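Class I SAM-dependent methyltransferase (Silicibacter pomeroyi DSS-3, PDB 3CVO) is of unknown function but, as a Rossmann-fold member of the class I methyltransferase family, probably transfers a methyl group from S-adenosylmethionine to a substrate not yet identified. Local coordinates at residues L14-P17 and A23-M26; A69-N74 and V82-T87; L138-A141 and P147-L150. All coordinates share one frame; numbering follows the deposited sequence.

Contact 1 of 3, residues L14-P17 and A23-M26; sequences LTMP and ALRM
Leu-24, on the helix that begins just after Pro-17, takes the side chains of Leu-14 and Met-16 from the preceding loop, and the apolar contacts account for most of what the two segments share. Leu-14 and Leu-24 reach for each other tip to tip, one methyl from each, with CD1 of Leu-14 lying 4.0 Å from CD2 of Leu-24. Met-16, a selenomethionine, instead crosses Leu-24 at about a right angle. Its chain is extended beyond CG (chi2 -166°, chi3 160°), which carries SE across CB of Leu-24 at 4.1 Å and brings CE to 3.9 Å from CD1 of the same leucine. Each methyl of Leu-24 thus has its own partner. A looser van der Waals contact lies at the exposed border: the guanidinium of Arg-25, turned obliquely, has NH2 4.3 Å from CD2 of Leu-14. Ser-42 and Val-45 of helix 41-47 touch Leu-14, while Leu-127 of strand 125-128 lies against both Met-16 and Leu-24. With Pro-17 as N-cap of helix 18-30, the loop folds back on the helix it leads into, and that helix packs on the sheet, through Leu-127, in a Rossmann-like methyltransferase fold.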
loop_
_atom_site.group_PDB
_atom_site.type_symbol
_atom_site.label_atom_id
_atom_site.label_comp_id
_atom_site.label_asym_id
_atom_site.label_seq_id
_atom_site.Cartn_x
_atom_site.Cartn_y
_atom_site.Cartn_z
ATOM N N LEU A 14 25.567 -21.237 -2.146
ATOM C CA LEU A 14 24.472 -21.283 -1.180
ATOM C C LEU A 14 25.024 -21.092 0.228
ATOM O O LEU A 14 25.681 -21.962 0.782
ATOM C CB LEU A 14 23.741 -22.630 -1.295
ATOM C CG LEU A 14 22.466 -22.829 -0.488
ATOM C CD1 LEU A 14 21.366 -21.906 -0.993
ATOM C CD2 LEU A 14 22.033 -24.277 -0.574
ATOM N N THR A 15 24.758 -19.936 0.801
ATOM C CA THR A 15 25.336 -19.583 2.114
ATOM C C THR A 15 24.476 -19.995 3.313
ATOM O O THR A 15 24.455 -19.333 4.350
ATOM C CB THR A 15 25.638 -18.091 2.192
ATOM O OG1 THR A 15 24.746 -17.376 1.339
ATOM C CG2 THR A 15 27.061 -17.834 1.706
HETATM N N MSE A 16 23.758 -21.094 3.150
HETATM C CA MSE A 16 22.907 -21.611 4.205
HETATM C C MSE A 16 23.657 -22.732 4.883
HETATM O O MSE A 16 24.326 -23.510 4.231
HETATM C CB MSE A 16 21.609 -22.187 3.636
HETATM C CG MSE A 16 20.775 -21.231 2.849
HETATM SE SE MSE A 16 18.997 -22.003 2.596
HETATM C CE MSE A 16 17.966 -20.408 2.169
ATOM N N PRO A 17 23.545 -22.830 6.207
ATOM C CA PRO A 17 24.134 -23.992 6.822
ATOM C C PRO A 17 23.443 -25.263 6.325
ATOM O O PRO A 17 22.438 -25.197 5.612
ATOM C CB PRO A 17 23.867 -23.776 8.318
ATOM C CG PRO A 17 23.616 -22.327 8.459
ATOM C CD PRO A 17 22.951 -21.919 7.193
ATOM N N ALA A 23 16.733 -28.356 3.679
ATOM C CA ALA A 23 15.301 -28.028 3.681
ATOM C C ALA A 23 14.956 -27.347 2.354
ATOM O O ALA A 23 13.932 -27.602 1.745
ATOM C CB ALA A 23 14.956 -27.139 4.861
ATOM N N LEU A 24 15.858 -26.503 1.900
ATOM C CA LEU A 24 15.659 -25.745 0.662
ATOM C C LEU A 24 15.648 -26.716 -0.520
ATOM O O LEU A 24 14.825 -26.622 -1.428
ATOM C CB LEU A 24 16.778 -24.718 0.460
ATOM C CG LEU A 24 16.626 -23.900 -0.831
ATOM C CD1 LEU A 24 16.055 -22.576 -0.481
ATOM C CD2 LEU A 24 17.914 -23.753 -1.596
ATOM N N ARG A 25 16.591 -27.646 -0.508
ATOM C CA ARG A 25 16.721 -28.588 -1.621
ATOM C C ARG A 25 15.475 -29.442 -1.719
ATOM O O ARG A 25 14.925 -29.668 -2.806
ATOM C CB ARG A 25 17.967 -29.467 -1.469
ATOM C CG ARG A 25 19.271 -28.672 -1.555
ATOM C CD ARG A 25 20.510 -29.602 -1.494
ATOM N NE ARG A 25 21.743 -28.824 -1.455
ATOM C CZ ARG A 25 22.466 -28.524 -2.531
ATOM N NH1 ARG A 25 22.079 -28.963 -3.727
ATOM N NH2 ARG A 25 23.576 -27.798 -2.416
HETATM N N MSE A 26 14.996 -29.879 -0.567
HETATM C CA MSE A 26 13.814 -30.736 -0.533
HETATM C C MSE A 26 12.588 -29.973 -1.047
HETATM O O MSE A 26 11.810 -30.520 -1.816
HETATM C CB MSE A 26 13.564 -31.285 0.862
HETATM C CG MSE A 26 14.572 -32.346 1.261
HETATM SE SE MSE A 26 14.380 -32.891 3.138
HETATM C CE MSE A 26 15.930 -34.117 3.213
#

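Contact 2 of 3, residues A69-N74 and V82-T87; sequences AWLAAN and VNIVWT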
loop_
_atom_site.group_PDB
_atom_site.type_symbol
_atom_site.label_atom_id
_atom_site.label_comp_id
_atom_site.label_asym_id
_atom_site.label_seq_id
_atom_site.Cartn_x
_atom_site.Cartn_y
_atom_site.Cartn_z
ATOM N N ALA A 69 24.913 -14.430 -16.803
ATOM C CA ALA A 69 26.127 -14.896 -17.445
ATOM C C ALA A 69 26.463 -16.308 -16.971
ATOM O O ALA A 69 26.817 -17.192 -17.748
ATOM C CB ALA A 69 27.303 -13.914 -17.177
ATOM N N TRP A 70 26.337 -16.511 -15.682
ATOM C CA TRP A 70 26.597 -17.820 -15.116
ATOM C C TRP A 70 25.714 -18.883 -15.771
ATOM O O TRP A 70 26.184 -19.963 -16.124
ATOM C CB TRP A 70 26.392 -17.836 -13.595
ATOM C CG TRP A 70 27.013 -19.036 -13.033
ATOM C CD1 TRP A 70 28.343 -19.221 -12.756
ATOM C CD2 TRP A 70 26.378 -20.267 -12.778
ATOM N NE1 TRP A 70 28.557 -20.478 -12.288
ATOM C CE2 TRP A 70 27.370 -21.155 -12.302
ATOM C CE3 TRP A 70 25.065 -20.709 -12.880
ATOM C CZ2 TRP A 70 27.081 -22.456 -11.926
ATOM C CZ3 TRP A 70 24.774 -22.001 -12.510
ATOM C CH2 TRP A 70 25.769 -22.858 -12.027
ATOM N N LEU A 71 24.435 -18.539 -15.951
ATOM C CA LEU A 71 23.397 -19.489 -16.369
ATOM C C LEU A 71 23.542 -19.771 -17.847
ATOM O O LEU A 71 23.229 -20.865 -18.324
ATOM C CB LEU A 71 21.980 -18.986 -16.032
ATOM C CG LEU A 71 21.618 -19.048 -14.558
ATOM C CD1 LEU A 71 20.274 -18.307 -14.266
ATOM C CD2 LEU A 71 21.537 -20.522 -14.123
ATOM N N ALA A 72 24.122 -18.807 -18.555
ATOM C CA ALA A 72 24.381 -18.967 -20.000
ATOM C C ALA A 72 25.561 -19.906 -20.195
ATOM O O ALA A 72 25.601 -20.717 -21.122
ATOM C CB ALA A 72 24.632 -17.609 -20.672
ATOM N N ALA A 73 26.502 -19.813 -19.271
ATOM C CA ALA A 73 27.717 -20.643 -19.290
ATOM C C ALA A 73 27.419 -22.049 -18.779
ATOM O O ALA A 73 28.136 -23.013 -19.081
ATOM C CB ALA A 73 28.817 -20.027 -18.455
ATOM N N ASN A 74 26.350 -22.132 -18.004
ATOM C CA ASN A 74 25.987 -23.346 -17.229
ATOM C C ASN A 74 24.502 -23.593 -17.263
ATOM O O ASN A 74 23.790 -23.331 -16.268
ATOM C CB ASN A 74 26.392 -23.183 -15.769
ATOM C CG ASN A 74 27.859 -23.010 -15.611
ATOM O OD1 ASN A 74 28.592 -23.976 -15.733
ATOM N ND2 ASN A 74 28.317 -21.781 -15.377
ATOM N N VAL A 82 14.994 -20.662 -16.179
ATOM C CA VAL A 82 15.329 -19.764 -15.081
ATOM C C VAL A 82 15.317 -18.332 -15.572
ATOM O O VAL A 82 16.062 -17.969 -16.488
ATOM C CB VAL A 82 16.700 -20.119 -14.483
ATOM C CG1 VAL A 82 17.063 -19.140 -13.354
ATOM C CG2 VAL A 82 16.697 -21.562 -14.003
ATOM N N ASN A 83 14.462 -17.513 -14.964
ATOM C CA ASN A 83 14.361 -16.102 -15.334
ATOM C C ASN A 83 14.780 -15.198 -14.197
ATOM O O ASN A 83 14.096 -15.061 -13.205
ATOM C CB ASN A 83 12.934 -15.738 -15.790
ATOM C CG ASN A 83 12.457 -16.602 -16.934
ATOM O OD1 ASN A 83 11.406 -17.234 -16.849
ATOM N ND2 ASN A 83 13.245 -16.677 -17.984
ATOM N N ILE A 84 15.907 -14.542 -14.401
ATOM C CA ILE A 84 16.447 -13.586 -13.437
ATOM C C ILE A 84 15.857 -12.232 -13.791
ATOM O O ILE A 84 16.014 -11.756 -14.909
ATOM C CB ILE A 84 17.998 -13.466 -13.520
ATOM C CG1 ILE A 84 18.684 -14.822 -13.311
ATOM C CG2 ILE A 84 18.497 -12.379 -12.532
ATOM C CD1 ILE A 84 18.408 -15.461 -11.960
ATOM N N VAL A 85 15.141 -11.642 -12.840
ATOM C CA VAL A 85 14.382 -10.395 -13.088
ATOM C C VAL A 85 14.929 -9.243 -12.259
ATOM O O VAL A 85 14.618 -9.105 -11.098
ATOM C CB VAL A 85 12.855 -10.577 -12.820
ATOM C CG1 VAL A 85 12.079 -9.295 -13.227
ATOM C CG2 VAL A 85 12.280 -11.791 -13.547
ATOM N N TRP A 86 15.799 -8.451 -12.888
ATOM C CA TRP A 86 16.290 -7.197 -12.293
ATOM C C TRP A 86 15.078 -6.280 -12.107
ATOM O O TRP A 86 14.355 -5.987 -13.029
ATOM C CB TRP A 86 17.417 -6.531 -13.085
ATOM C CG TRP A 86 17.759 -5.250 -12.444
ATOM C CD1 TRP A 86 18.150 -5.060 -11.140
ATOM C CD2 TRP A 86 17.617 -3.957 -13.008
ATOM N NE1 TRP A 86 18.284 -3.727 -10.873
ATOM C CE2 TRP A 86 17.970 -3.021 -12.005
ATOM C CE3 TRP A 86 17.199 -3.486 -14.252
ATOM C CZ2 TRP A 86 17.941 -1.667 -12.227
ATOM C CZ3 TRP A 86 17.210 -2.150 -14.469
ATOM C CH2 TRP A 86 17.597 -1.249 -13.475
ATOM N N THR A 87 14.861 -5.910 -10.857
ATOM C CA THR A 87 13.763 -5.048 -10.440
ATOM C C THR A 87 14.355 -3.802 -9.798
ATOM O O THR A 87 14.928 -3.850 -8.748
ATOM C CB THR A 87 12.835 -5.848 -9.517
ATOM O OG1 THR A 87 12.499 -7.078 -10.188
ATOM C CG2 THR A 87 11.558 -5.085 -9.180
#
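Leu-71 and Val-82 mark the closest backbone approach of the two segments, their CA atoms 8.2 Å apart, a spacing that leaves the contact to side chains. Residues 69-73 form the last part of a helix, which Asn-74 leaves, whereas 82-86 run as an extended strand. Because side chains alternate along the strand, Val-82 and Ile-84 direct their CB atoms toward the helix and the intervening Asn-83 points away from it.

On the helical side a single methyl does the work. CG of Leu-71 lies anti to its carbonyl carbon (chi1 -74°), and from there CD1 extends to the strand and meets both residues. The side chains of Leu-71 and Val-82 cross at about a right angle, and CD1 comes within 3.4 Å of CG1 of Val-82, tighter than ordinary van der Waals contact between carbons. Toward Ile-84 the approach is oblique, with CD1 of Leu-71 at 3.9 Å from CG1 and 4.1 Å from CD1 of the isoleucine. The other methyl of Leu-71, CD2, turns to the neighbouring indole and sits at the edge of the Trp-70 ring, in its plane. That ring also receives Asn-74, whose ND2 lies 3.2 Å above one face, offset toward the rim. The same ND2 donates a bent hydrogen bond of 2.9 Å (N-H...O 147°) to O of Trp-70, tying the first residue beyond the helix back to its last turn.

Ala-47 of helix 41-47 touches both Leu-71 and Val-82, while Ala-64 and Lys-68, earlier on helix 61-73, touch Ile-84. Strand 81-86, outermost in the sheet within this chain, pairs in parallel with strand 53-58, so the contact packs the helix of a beta-alpha-beta crossover against its second strand.

Contact 3 of 3, residues L138-A141 and P147-L150; sequences LATA and PVTL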
loop_
_atom_site.group_PDB
_atom_site.type_symbol
_atom_site.label_atom_id
_atom_site.label_comp_id
_atom_site.label_asym_id
_atom_site.label_seq_id
_atom_site.Cartn_x
_atom_site.Cartn_y
_atom_site.Cartn_z
ATOM N N LEU A 138 4.352 -11.010 2.958
ATOM C CA LEU A 138 2.944 -10.531 2.913
ATOM C C LEU A 138 2.377 -10.486 1.509
ATOM O O LEU A 138 1.250 -10.874 1.309
ATOM C CB LEU A 138 2.757 -9.176 3.628
ATOM C CG LEU A 138 3.085 -9.189 5.131
ATOM C CD1 LEU A 138 2.735 -7.765 5.684
ATOM C CD2 LEU A 138 2.428 -10.302 5.890
ATOM N N ALA A 139 3.172 -10.036 0.555
ATOM C CA ALA A 139 2.784 -10.016 -0.845
ATOM C C ALA A 139 2.352 -11.411 -1.298
ATOM O O ALA A 139 1.322 -11.564 -1.908
ATOM C CB ALA A 139 3.907 -9.477 -1.712
ATOM N N THR A 140 3.088 -12.424 -0.839
ATOM C CA THR A 140 2.798 -13.795 -1.211
ATOM C C THR A 140 1.470 -14.171 -0.591
ATOM O O THR A 140 0.576 -14.659 -1.272
ATOM C CB THR A 140 3.918 -14.749 -0.735
ATOM O OG1 THR A 140 5.133 -14.368 -1.383
ATOM C CG2 THR A 140 3.587 -16.220 -1.024
ATOM N N ALA A 141 1.324 -13.888 0.702
ATOM C CA ALA A 141 0.123 -14.319 1.457
ATOM C C ALA A 141 -1.110 -13.729 0.823
ATOM O O ALA A 141 -2.142 -14.371 0.690
ATOM C CB ALA A 141 0.186 -13.899 2.945
ATOM N N PRO A 147 -2.572 -22.724 -1.615
ATOM C CA PRO A 147 -1.502 -22.773 -0.624
ATOM C C PRO A 147 -0.137 -22.958 -1.239
ATOM O O PRO A 147 0.019 -23.616 -2.271
ATOM C CB PRO A 147 -1.852 -23.985 0.229
ATOM C CG PRO A 147 -3.305 -24.095 0.102
ATOM C CD PRO A 147 -3.624 -23.710 -1.316
ATOM N N VAL A 148 0.824 -22.320 -0.597
ATOM C CA VAL A 148 2.256 -22.493 -0.904
ATOM C C VAL A 148 3.110 -22.721 0.340
ATOM O O VAL A 148 2.699 -22.479 1.495
ATOM C CB VAL A 148 2.824 -21.310 -1.710
ATOM C CG1 VAL A 148 1.983 -21.046 -2.949
ATOM C CG2 VAL A 148 2.949 -20.050 -0.861
ATOM N N THR A 149 4.305 -23.249 0.087
ATOM C CA THR A 149 5.384 -23.205 1.067
ATOM C C THR A 149 6.178 -21.950 0.847
ATOM O O THR A 149 6.540 -21.607 -0.277
ATOM C CB THR A 149 6.332 -24.418 0.941
ATOM O OG1 THR A 149 5.584 -25.592 1.202
ATOM C CG2 THR A 149 7.517 -24.319 1.929
ATOM N N LEU A 150 6.398 -21.244 1.944
ATOM C CA LEU A 150 7.285 -20.067 1.965
ATOM C C LEU A 150 8.437 -20.321 2.896
ATOM O O LEU A 150 8.296 -20.735 4.037
ATOM C CB LEU A 150 6.517 -18.770 2.317
ATOM C CG LEU A 150 7.385 -17.510 2.162
ATOM C CD1 LEU A 150 6.562 -16.349 1.571
ATOM C CD2 LEU A 150 8.060 -17.073 3.439
#
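Thr-140 is the residue of this helical segment that meets the strand, packing on Val-148 and Leu-150. Before it in sequence, Leu-138 turns its CB away from the strand. Thr-140 itself has CG2 anti to its backbone N, and this methyl lies 3.9 Å from CG2 of Val-148 and equally 3.9 Å from CD1 of Leu-150. One methyl therefore bridges two strand residues whose side chains emerge on the same side of the sheet. CD1 of Leu-150 also lies beside the polar branch, 3.8 Å from OG1 of Thr-140, a van der Waals contact, not a hydrogen bond, and it approaches CB of Thr-140 to 3.9 Å. The hydroxyl has its partner one turn back along the helix, in a hydrogen bond with O of Cys-136. Val-126, on the adjacent strand 125-128, lies against both Thr-140 and Leu-150. Chemically, the threonine behaves at this interface much as a small branched apolar residue: its buried oxygen is satisfied within its own helix, leaving the methyl and CB, with the flank of the hydroxyl, to pack on Val-148 and Leu-150, joining helix 133-143 to strand 148-152 of a beta-alpha-beta unit.

In the fold
Followed from the N terminus, the three contacts come in series, each closing a short loop before the next opens, so none nests within or crosses another. Contact 1 folds the N-terminal loop onto helix 18-30. Contact 2 closes the connection from helix 61-73 to strand 81-86, at one border of the sheet. Contact 3 does the same for helix 133-143 and strand 148-152, on the opposite side of the chain's centre, about 24 Å from contact 2 between centres. Contacts 2 and 3 thus repeat one principle, a helix packed on the strand that follows it, in two beta-alpha-beta units of the same sheet, while contact 1 joins the N-terminal loop to the helix that follows it.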